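Local atomic coordinates of 2-c-methyl-d-erythritol 4-phosphate cytidylyltransferase (Streptococcus pneumoniae, PDB entry 2VSH), a protein that catalyses the transfer of the cytidylyl group of CTP to D-ribitol 5-phosphate, making the CDP-activated ribitol used for teichoic acid precursors. Residues K23-L28 with V59-D64; I33-I38 with D67-L72; H134-T139 with K199-K204. All blocks are in the same frame, centred on the assembly; numbering follows the deposited sequence.

In the fold
Interactions 1 and 2 tie the region after the first strand, 3-9, to helix 59-69, whereas interaction 3 belongs to the other side of the chain's centre. The first two have centres about 9 Å apart and touch directly: Leu-26 O lies 2.8 Å from Ile-33 N, and Leu-28 O lies 2.6 Å from His-36 NE2, both probable hydrogen bonds. Phe-25 of interaction 1 comes within about 6 Å of Ala-9, side chain to side chain, and Ile-38 of interaction 2 within about 7 Å; Ala-9 probably contributes to the CTP site. Interaction 3 is centred about 30 Å from both, its Phe-201 side chain about 8 Å from that of Asn-87, another probable CTP-site residue.

Interaction 1 of 3, residues K23-L28 with V59-D64; sequences KQFLEL and VSHAED
Phe-25 and His-61 meet as a T-shaped (edge-to-face) pair, the imidazole directing its edge at the face of the phenyl ring. The ring planes stand at 85° and their centroids are 5.1 Å apart. The closest approach, 3.7 Å from His-61 CD2 to Phe-25 CD1, lies toward the rim of the phenyl face, not over its centre. Gln-24 lays its CG over the middle of the opposite face, so the phenyl ring is held between its sequence neighbour and the histidine. The two side chains run past each other in opposite senses: His-61 extends from its helix with CG anti to the backbone N (chi1 176°), while Phe-25 keeps CG anti to its own carbonyl carbon (chi1 -62°). Ala-62 adds a looser apolar touch, its CB 4.5 Å from Phe-25 CE1. A water links the same two residues, donating to Phe-25 O at 2.7 Å and hydrogen-bonded to His-61 NE2 at 2.9 Å. It lies in the imidazole plane, so stack and bridge together probably limit rotation of the histidine ring. Trp-58 completes an aromatic cluster near the probable CTP site; the Phe-25 side chain is about 7 Å from that of Ser-114. The 3-10 turn 23-25 thus packs against the first turn of helix 59-69; Leu-34 of helix 33-42 also touches Phe-25, and Ile-79 of strand 77-81 lies against Ala-62.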
loop_
_atom_site.group_PDB
_atom_site.type_symbol
_atom_site.label_atom_id
_atom_site.label_comp_id
_atom_site.label_asym_id
_atom_site.label_seq_id
_atom_site.Cartn_x
_atom_site.Cartn_y
_atom_site.Cartn_z
ATOM N N LYS A 23 6.365 -10.685 -14.444
ATOM C CA LYS A 23 5.449 -9.841 -15.223
ATOM C C LYS A 23 6.091 -8.941 -16.278
ATOM O O LYS A 23 5.439 -8.571 -17.238
ATOM C CB LYS A 23 4.445 -9.096 -14.341
ATOM C CG LYS A 23 3.181 -9.932 -14.120
ATOM C CD LYS A 23 2.632 -9.750 -12.748
ATOM C CE LYS A 23 1.844 -10.975 -12.310
ATOM N NZ LYS A 23 0.550 -10.927 -13.014
ATOM N N GLN A 24 7.377 -8.638 -16.132
ATOM C CA GLN A 24 8.061 -7.755 -17.088
ATOM C C GLN A 24 8.113 -8.314 -18.517
ATOM O O GLN A 24 8.252 -7.546 -19.469
ATOM C CB GLN A 24 9.462 -7.406 -16.611
ATOM C CG GLN A 24 10.433 -8.559 -16.648
ATOM C CD GLN A 24 10.581 -9.212 -15.303
ATOM O OE1 GLN A 24 9.721 -9.058 -14.401
ATOM N NE2 GLN A 24 11.675 -9.958 -15.143
ATOM N N PHE A 25 7.982 -9.634 -18.668
ATOM C CA PHE A 25 7.997 -10.257 -19.996
ATOM C C PHE A 25 6.608 -10.396 -20.608
ATOM O O PHE A 25 6.452 -10.836 -21.738
ATOM C CB PHE A 25 8.755 -11.586 -19.992
ATOM C CG PHE A 25 10.208 -11.441 -19.620
ATOM C CD1 PHE A 25 11.035 -10.568 -20.322
ATOM C CD2 PHE A 25 10.753 -12.178 -18.573
ATOM C CE1 PHE A 25 12.382 -10.411 -19.976
ATOM C CE2 PHE A 25 12.091 -12.034 -18.223
ATOM C CZ PHE A 25 12.907 -11.150 -18.925
ATOM N N LEU A 26 5.610 -9.997 -19.840
ATOM C CA LEU A 26 4.234 -9.972 -20.292
ATOM C C LEU A 26 3.934 -8.732 -21.127
ATOM O O LEU A 26 4.477 -7.658 -20.878
ATOM C CB LEU A 26 3.309 -10.025 -19.073
ATOM C CG LEU A 26 2.496 -11.305 -18.918
ATOM C CD1 LEU A 26 3.227 -12.538 -19.415
ATOM C CD2 LEU A 26 2.034 -11.473 -17.463
ATOM N N GLU A 27 3.036 -8.891 -22.098
ATOM C CA GLU A 27 2.633 -7.793 -22.972
ATOM C C GLU A 27 1.714 -6.814 -22.253
ATOM O O GLU A 27 0.758 -7.211 -21.579
ATOM C CB GLU A 27 1.955 -8.339 -24.235
ATOM C CG GLU A 27 1.259 -7.287 -25.096
ATOM C CD GLU A 27 0.685 -7.860 -26.380
ATOM O OE1 GLU A 27 1.399 -7.807 -27.404
ATOM O OE2 GLU A 27 -0.472 -8.368 -26.360
ATOM N N LEU A 28 2.026 -5.531 -22.397
ATOM C CA LEU A 28 1.100 -4.466 -22.058
ATOM C C LEU A 28 0.820 -3.708 -23.352
ATOM O O LEU A 28 1.741 -3.157 -23.968
ATOM C CB LEU A 28 1.712 -3.543 -21.002
ATOM C CG LEU A 28 0.850 -2.417 -20.431
ATOM C CD1 LEU A 28 -0.425 -2.941 -19.773
ATOM C CD2 LEU A 28 1.675 -1.579 -19.468
ATOM N N VAL A 59 18.448 -13.945 -20.163
ATOM C CA VAL A 59 19.293 -12.964 -20.837
ATOM C C VAL A 59 19.090 -12.961 -22.365
ATOM O O VAL A 59 18.821 -11.909 -22.944
ATOM C CB VAL A 59 20.790 -13.094 -20.419
ATOM C CG1 VAL A 59 21.695 -12.298 -21.347
ATOM C CG2 VAL A 59 20.971 -12.618 -18.982
ATOM N N SER A 60 19.193 -14.116 -23.019
ATOM C CA SER A 60 19.051 -14.132 -24.482
ATOM C C SER A 60 17.623 -13.760 -24.910
ATOM O O SER A 60 17.426 -13.156 -25.964
ATOM C CB SER A 60 19.501 -15.453 -25.101
ATOM O OG SER A 60 18.590 -16.493 -24.837
ATOM N N HIS A 61 16.641 -14.103 -24.083
ATOM C CA HIS A 61 15.262 -13.711 -24.349
ATOM C C HIS A 61 15.128 -12.186 -24.311
ATOM O O HIS A 61 14.573 -11.585 -25.231
ATOM C CB HIS A 61 14.289 -14.372 -23.372
ATOM C CG HIS A 61 12.878 -13.918 -23.548
ATOM N ND1 HIS A 61 12.077 -14.361 -24.576
ATOM C CD2 HIS A 61 12.138 -13.025 -22.852
ATOM C CE1 HIS A 61 10.896 -13.774 -24.495
ATOM N NE2 HIS A 61 10.906 -12.956 -23.457
ATOM N N ALA A 62 15.644 -11.565 -23.255
ATOM C CA ALA A 62 15.703 -10.107 -23.174
ATOM C C ALA A 62 16.405 -9.475 -24.389
ATOM O O ALA A 62 15.979 -8.432 -24.859
ATOM C CB ALA A 62 16.367 -9.660 -21.869
ATOM N N GLU A 63 17.477 -10.105 -24.875
ATOM C CA GLU A 63 18.187 -9.637 -26.074
ATOM C C GLU A 63 17.332 -9.762 -27.343
ATOM O O GLU A 63 17.359 -8.871 -28.196
ATOM C CB GLU A 63 19.545 -10.346 -26.233
ATOM C CG GLU A 63 20.505 -10.025 -25.087
ATOM C CD GLU A 63 21.846 -10.738 -25.160
ATOM O OE1 GLU A 63 21.899 -11.930 -25.548
ATOM O OE2 GLU A 63 22.862 -10.088 -24.805
ATOM N N ASP A 64 16.564 -10.849 -27.461
ATOM C CA ASP A 64 15.599 -10.994 -28.551
ATOM C C ASP A 64 14.584 -9.838 -28.549
ATOM O O ASP A 64 14.287 -9.260 -29.598
ATOM C CB ASP A 64 14.841 -12.340 -28.467
ATOM C CG ASP A 64 15.718 -13.547 -28.788
ATOM O OD1 ASP A 64 16.874 -13.357 -29.211
ATOM O OD2 ASP A 64 15.238 -14.703 -28.621
HETATM O O HOH W 1 8.431 -11.439 -23.398
#

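Interaction 2 of 3, residues I33-I38 with D67-L72; sequences ILIHTI and DKYLPL
Ile-35 meets the ring of Tyr-69 obliquely through CG1, 4.2 Å from Tyr-69 CD1, while the aliphatic chain of Lys-68 lies over one face of that ring, with CG 4.0 Å above the plane and displaced toward the rim. In this GT-A-type nucleotidyltransferase fold the contact joins two helices of the mixed alpha/beta domain, 33-42 and the C-terminal end of 59-69. Ile-35 and Tyr-69 cross at about a right angle, and the tighter touch is at the root of the tyrosine: Ile-35 CG2 is 3.7 Å from Tyr-69 CB. From there the phenol leads away from helix 33-42 and lies beside Arg-31 and Pro-32. Leu-70, the first residue to leave helical geometry, reaches back toward helix 33-42. Ile-35 folds its chain (chi1 -68°, chi2 -58°), which brings CD1 tip to tip with Leu-70 CD1 at 3.8 Å. The packing is wholly apolar, and three of its four side chains, Ile-35, Ile-38 and Leu-70, are buried. Ile-77, at the start of strand 77-81, touches both Ile-38 and Leu-70, placing the contact beside the strand that is outermost of the sheet within this chain. One methyl serves both isoleucines: Leu-70 CD1, besides meeting Ile-35, lies 3.7 Å from Ile-38 CG2.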
loop_
_atom_site.group_PDB
_atom_site.type_symbol
_atom_site.label_atom_id
_atom_site.label_comp_id
_atom_site.label_asym_id
_atom_site.label_seq_id
_atom_site.Cartn_x
_atom_site.Cartn_y
_atom_site.Cartn_z
ATOM N N ILE A 33 6.123 -5.422 -20.960
ATOM C CA ILE A 33 6.303 -4.404 -19.925
ATOM C C ILE A 33 7.742 -3.898 -19.873
ATOM O O ILE A 33 7.980 -2.674 -19.799
ATOM C CB ILE A 33 5.806 -4.910 -18.528
ATOM C CG1 ILE A 33 4.277 -5.065 -18.553
ATOM C CG2 ILE A 33 6.219 -3.917 -17.416
ATOM C CD1 ILE A 33 3.673 -5.942 -17.434
ATOM N N LEU A 34 8.707 -4.822 -19.926
ATOM C CA LEU A 34 10.122 -4.454 -19.883
ATOM C C LEU A 34 10.486 -3.440 -20.965
ATOM O O LEU A 34 11.274 -2.517 -20.730
ATOM C CB LEU A 34 11.020 -5.697 -20.026
ATOM C CG LEU A 34 12.529 -5.439 -20.113
ATOM C CD1 LEU A 34 13.100 -4.755 -18.843
ATOM C CD2 LEU A 34 13.291 -6.723 -20.439
ATOM N N ILE A 35 9.915 -3.634 -22.148
ATOM C CA ILE A 35 10.178 -2.759 -23.299
ATOM C C ILE A 35 9.639 -1.339 -23.071
ATOM O O ILE A 35 10.343 -0.361 -23.354
ATOM C CB ILE A 35 9.646 -3.375 -24.603
ATOM C CG1 ILE A 35 10.461 -4.629 -24.979
ATOM C CG2 ILE A 35 9.622 -2.334 -25.742
ATOM C CD1 ILE A 35 12.001 -4.392 -25.159
ATOM N N HIS A 36 8.407 -1.248 -22.563
ATOM C CA HIS A 36 7.798 0.032 -22.194
ATOM C C HIS A 36 8.729 0.806 -21.272
ATOM O O HIS A 36 8.924 2.020 -21.432
ATOM C CB HIS A 36 6.487 -0.182 -21.437
ATOM C CG HIS A 36 5.344 -0.610 -22.292
ATOM N ND1 HIS A 36 4.583 0.282 -23.013
ATOM C CD2 HIS A 36 4.812 -1.833 -22.522
ATOM C CE1 HIS A 36 3.644 -0.375 -23.670
ATOM N NE2 HIS A 36 3.759 -1.659 -23.386
ATOM N N THR A 37 9.285 0.093 -20.292
ATOM C CA THR A 37 10.125 0.697 -19.260
ATOM C C THR A 37 11.458 1.187 -19.850
ATOM O O THR A 37 11.893 2.316 -19.585
ATOM C CB THR A 37 10.394 -0.318 -18.103
ATOM O OG1 THR A 37 9.145 -0.737 -17.530
ATOM C CG2 THR A 37 11.247 0.321 -17.011
ATOM N N ILE A 38 12.107 0.339 -20.640
ATOM C CA ILE A 38 13.365 0.721 -21.307
ATOM C C ILE A 38 13.148 1.941 -22.226
ATOM O O ILE A 38 13.961 2.872 -22.227
ATOM C CB ILE A 38 13.977 -0.444 -22.099
ATOM C CG1 ILE A 38 14.458 -1.554 -21.162
ATOM C CG2 ILE A 38 15.155 0.046 -22.958
ATOM C CD1 ILE A 38 14.839 -2.869 -21.889
ATOM N N ASP A 67 16.161 -6.677 -29.834
ATOM C CA ASP A 67 16.290 -6.808 -31.283
ATOM C C ASP A 67 14.959 -6.564 -31.969
ATOM O O ASP A 67 14.895 -5.894 -33.004
ATOM C CB ASP A 67 16.823 -8.191 -31.667
ATOM C CG ASP A 67 18.311 -8.337 -31.430
ATOM O OD1 ASP A 67 18.986 -7.321 -31.170
ATOM O OD2 ASP A 67 18.818 -9.480 -31.515
ATOM N N LYS A 68 13.895 -7.111 -31.382
ATOM C CA LYS A 68 12.565 -7.086 -31.981
ATOM C C LYS A 68 11.860 -5.743 -31.795
ATOM O O LYS A 68 11.255 -5.223 -32.735
ATOM C CB LYS A 68 11.684 -8.184 -31.378
ATOM C CG LYS A 68 10.333 -8.348 -32.089
ATOM C CD LYS A 68 9.455 -9.394 -31.421
ATOM C CE LYS A 68 8.386 -9.918 -32.368
ATOM N NZ LYS A 68 7.537 -8.841 -32.948
ATOM N N TYR A 69 11.917 -5.203 -30.577
ATOM C CA TYR A 69 11.111 -4.034 -30.232
ATOM C C TYR A 69 11.870 -2.713 -30.261
ATOM O O TYR A 69 11.262 -1.663 -30.443
ATOM C CB TYR A 69 10.388 -4.228 -28.876
ATOM C CG TYR A 69 9.278 -5.243 -28.959
ATOM C CD1 TYR A 69 9.469 -6.560 -28.532
ATOM C CD2 TYR A 69 8.043 -4.901 -29.523
ATOM C CE1 TYR A 69 8.433 -7.502 -28.641
ATOM C CE2 TYR A 69 7.021 -5.822 -29.638
ATOM C CZ TYR A 69 7.211 -7.116 -29.181
ATOM O OH TYR A 69 6.189 -8.021 -29.323
ATOM N N LEU A 70 13.189 -2.768 -30.096
ATOM C CA LEU A 70 14.010 -1.560 -29.983
ATOM C C LEU A 70 15.318 -1.647 -30.786
ATOM O O LEU A 70 16.375 -1.293 -30.267
ATOM C CB LEU A 70 14.318 -1.297 -28.508
ATOM C CG LEU A 70 13.160 -1.003 -27.551
ATOM C CD1 LEU A 70 13.658 -1.113 -26.134
ATOM C CD2 LEU A 70 12.555 0.374 -27.793
ATOM N N PRO A 71 15.252 -2.114 -32.054
ATOM C CA PRO A 71 16.472 -2.364 -32.835
ATOM C C PRO A 71 17.331 -1.115 -33.041
ATOM O O PRO A 71 18.548 -1.212 -33.140
ATOM C CB PRO A 71 15.936 -2.880 -34.184
ATOM C CG PRO A 71 14.565 -2.383 -34.271
ATOM C CD PRO A 71 14.049 -2.425 -32.847
ATOM N N LEU A 72 16.687 0.044 -33.053
ATOM C CA LEU A 72 17.355 1.332 -33.227
ATOM C C LEU A 72 18.177 1.704 -31.991
ATOM O O LEU A 72 19.075 2.532 -32.068
ATOM C CB LEU A 72 16.284 2.392 -33.484
ATOM C CG LEU A 72 16.388 3.581 -34.424
ATOM C CD1 LEU A 72 17.061 3.240 -35.757
ATOM C CD2 LEU A 72 14.956 4.077 -34.627
#

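Interaction 3 of 3, residues H134-T139 with K199-K204; sequences HDAVDT and KIFVIK
Phe-201 meets Ala-136 through a CH-pi contact and is the residue through which helix 197-203 touches segment 134-139. Earlier in the segment, Lys-199 turns away from the strand and hydrogen-bonds through NZ to Ile-159 O of the second subunit. Phe-201 then leaves the helix toward the strand, with CG anti to the carbonyl carbon (chi1 -75°), and lays a ring face against Ala-136. Ala-136 CB sits over that face, 4.1 Å from the ring centroid and 18° off the normal, displaced toward the CD2 side, where the separation from Phe-201 CD2 is 3.9 Å. The carbonyl of Asp-135 flanks the same ring, its O 3.8 Å from Phe-201 CE2, in an oblique approach. Asp-135 CB stands 4.3 Å from Phe-201 CD2, while its carboxylate bonds through OD2 to the backbone N of Asp-207. The helix packs against the sheet through Phe-201: Ala-136 belongs to strand 136-142, flanked by strands 165-175 and 208-212, which supply Phe-174 and Val-208 to the surroundings of Phe-201, and helix 176-184 adds Asp-178 and Leu-182.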
loop_
_atom_site.group_PDB
_atom_site.type_symbol
_atom_site.label_atom_id
_atom_site.label_comp_id
_atom_site.label_asym_id
_atom_site.label_seq_id
_atom_site.Cartn_x
_atom_site.Cartn_y
_atom_site.Cartn_z
ATOM N N HIS A 134 23.298 15.339 -3.372
ATOM C CA HIS A 134 23.014 14.414 -2.280
ATOM C C HIS A 134 23.726 13.083 -2.474
ATOM O O HIS A 134 24.301 12.833 -3.532
ATOM C CB HIS A 134 21.508 14.261 -2.090
ATOM C CG HIS A 134 20.794 15.570 -1.926
ATOM N ND1 HIS A 134 20.857 16.314 -0.765
ATOM C CD2 HIS A 134 20.033 16.285 -2.786
ATOM C CE1 HIS A 134 20.143 17.419 -0.910
ATOM N NE2 HIS A 134 19.627 17.422 -2.126
ATOM N N ASP A 135 23.730 12.250 -1.439
ATOM C CA ASP A 135 24.397 10.948 -1.526
ATOM C C ASP A 135 23.571 9.993 -2.377
ATOM O O ASP A 135 24.121 9.233 -3.194
ATOM C CB ASP A 135 24.645 10.379 -0.134
ATOM C CG ASP A 135 25.658 11.195 0.639
ATOM O OD1 ASP A 135 26.703 11.525 0.059
ATOM O OD2 ASP A 135 25.416 11.496 1.813
ATOM N N ALA A 136 22.254 10.063 -2.204
ATOM C CA ALA A 136 21.347 9.223 -2.980
ATOM C C ALA A 136 19.975 9.882 -3.104
ATOM O O ALA A 136 19.717 10.910 -2.481
ATOM C CB ALA A 136 21.234 7.822 -2.356
ATOM N N VAL A 137 19.111 9.299 -3.932
ATOM C CA VAL A 137 17.761 9.821 -4.145
ATOM C C VAL A 137 16.798 8.647 -4.123
ATOM O O VAL A 137 17.071 7.610 -4.703
ATOM C CB VAL A 137 17.630 10.542 -5.530
ATOM C CG1 VAL A 137 16.256 11.246 -5.653
ATOM C CG2 VAL A 137 18.750 11.535 -5.735
ATOM N N ASP A 138 15.676 8.816 -3.438
ATOM C CA ASP A 138 14.653 7.798 -3.407
ATOM C C ASP A 138 13.393 8.464 -3.920
ATOM O O ASP A 138 12.999 9.522 -3.424
ATOM C CB ASP A 138 14.443 7.343 -1.960
ATOM C CG ASP A 138 13.753 6.009 -1.843
ATOM O OD1 ASP A 138 13.382 5.411 -2.872
ATOM O OD2 ASP A 138 13.582 5.547 -0.685
ATOM N N THR A 139 12.754 7.844 -4.906
ATOM C CA THR A 139 11.501 8.369 -5.442
ATOM C C THR A 139 10.342 7.874 -4.602
ATOM O O THR A 139 10.113 6.660 -4.471
ATOM C CB THR A 139 11.304 8.012 -6.920
ATOM O OG1 THR A 139 12.498 8.291 -7.648
ATOM C CG2 THR A 139 10.212 8.848 -7.522
ATOM N N LYS A 199 18.036 2.198 1.870
ATOM C CA LYS A 199 18.208 1.803 3.286
ATOM C C LYS A 199 19.687 1.690 3.683
ATOM O O LYS A 199 20.072 2.084 4.780
ATOM C CB LYS A 199 17.463 0.485 3.564
ATOM C CG LYS A 199 17.617 -0.105 4.965
ATOM C CD LYS A 199 17.227 0.877 6.065
ATOM C CE LYS A 199 17.272 0.243 7.446
ATOM N NZ LYS A 199 16.115 -0.685 7.667
ATOM N N ILE A 200 20.509 1.164 2.779
ATOM C CA ILE A 200 21.941 0.999 3.025
ATOM C C ILE A 200 22.595 2.365 3.187
ATOM O O ILE A 200 23.403 2.545 4.080
ATOM C CB ILE A 200 22.631 0.211 1.896
ATOM C CG1 ILE A 200 22.040 -1.203 1.781
ATOM C CG2 ILE A 200 24.154 0.140 2.101
ATOM C CD1 ILE A 200 22.525 -1.944 0.545
ATOM N N PHE A 201 22.241 3.322 2.325
ATOM C CA PHE A 201 22.739 4.697 2.455
ATOM C C PHE A 201 22.232 5.334 3.755
ATOM O O PHE A 201 23.002 5.959 4.487
ATOM C CB PHE A 201 22.354 5.557 1.221
ATOM C CG PHE A 201 23.180 5.263 -0.028
ATOM C CD1 PHE A 201 22.902 4.144 -0.822
ATOM C CD2 PHE A 201 24.207 6.114 -0.414
ATOM C CE1 PHE A 201 23.659 3.856 -1.987
ATOM C CE2 PHE A 201 24.983 5.851 -1.576
ATOM C CZ PHE A 201 24.698 4.708 -2.363
ATOM N N VAL A 202 20.942 5.165 4.050
ATOM C CA VAL A 202 20.332 5.760 5.252
ATOM C C VAL A 202 21.004 5.283 6.557
ATOM O O VAL A 202 21.385 6.100 7.412
ATOM C CB VAL A 202 18.779 5.547 5.260
ATOM C CG1 VAL A 202 18.164 5.868 6.595
ATOM C CG2 VAL A 202 18.131 6.396 4.178
ATOM N N ILE A 203 21.184 3.974 6.679
ATOM C CA ILE A 203 21.759 3.376 7.888
ATOM C C ILE A 203 23.250 3.683 8.060
ATOM O O ILE A 203 23.767 3.654 9.179
ATOM C CB ILE A 203 21.463 1.841 8.000
ATOM C CG1 ILE A 203 21.611 1.379 9.452
ATOM C CG2 ILE A 203 22.330 1.001 7.042
ATOM C CD1 ILE A 203 20.992 0.023 9.725
ATOM N N LYS A 204 23.924 3.970 6.948
ATOM C CA LYS A 204 25.315 4.421 6.974
ATOM C C LYS A 204 25.454 5.920 7.192
ATOM O O LYS A 204 26.545 6.472 7.035
ATOM C CB LYS A 204 26.039 3.995 5.691
ATOM C CG LYS A 204 26.201 2.489 5.538
ATOM C CD LYS A 204 27.128 1.906 6.603
ATOM C CE LYS A 204 27.415 0.430 6.353
ATOM N NZ LYS A 204 28.622 -0.029 7.120
#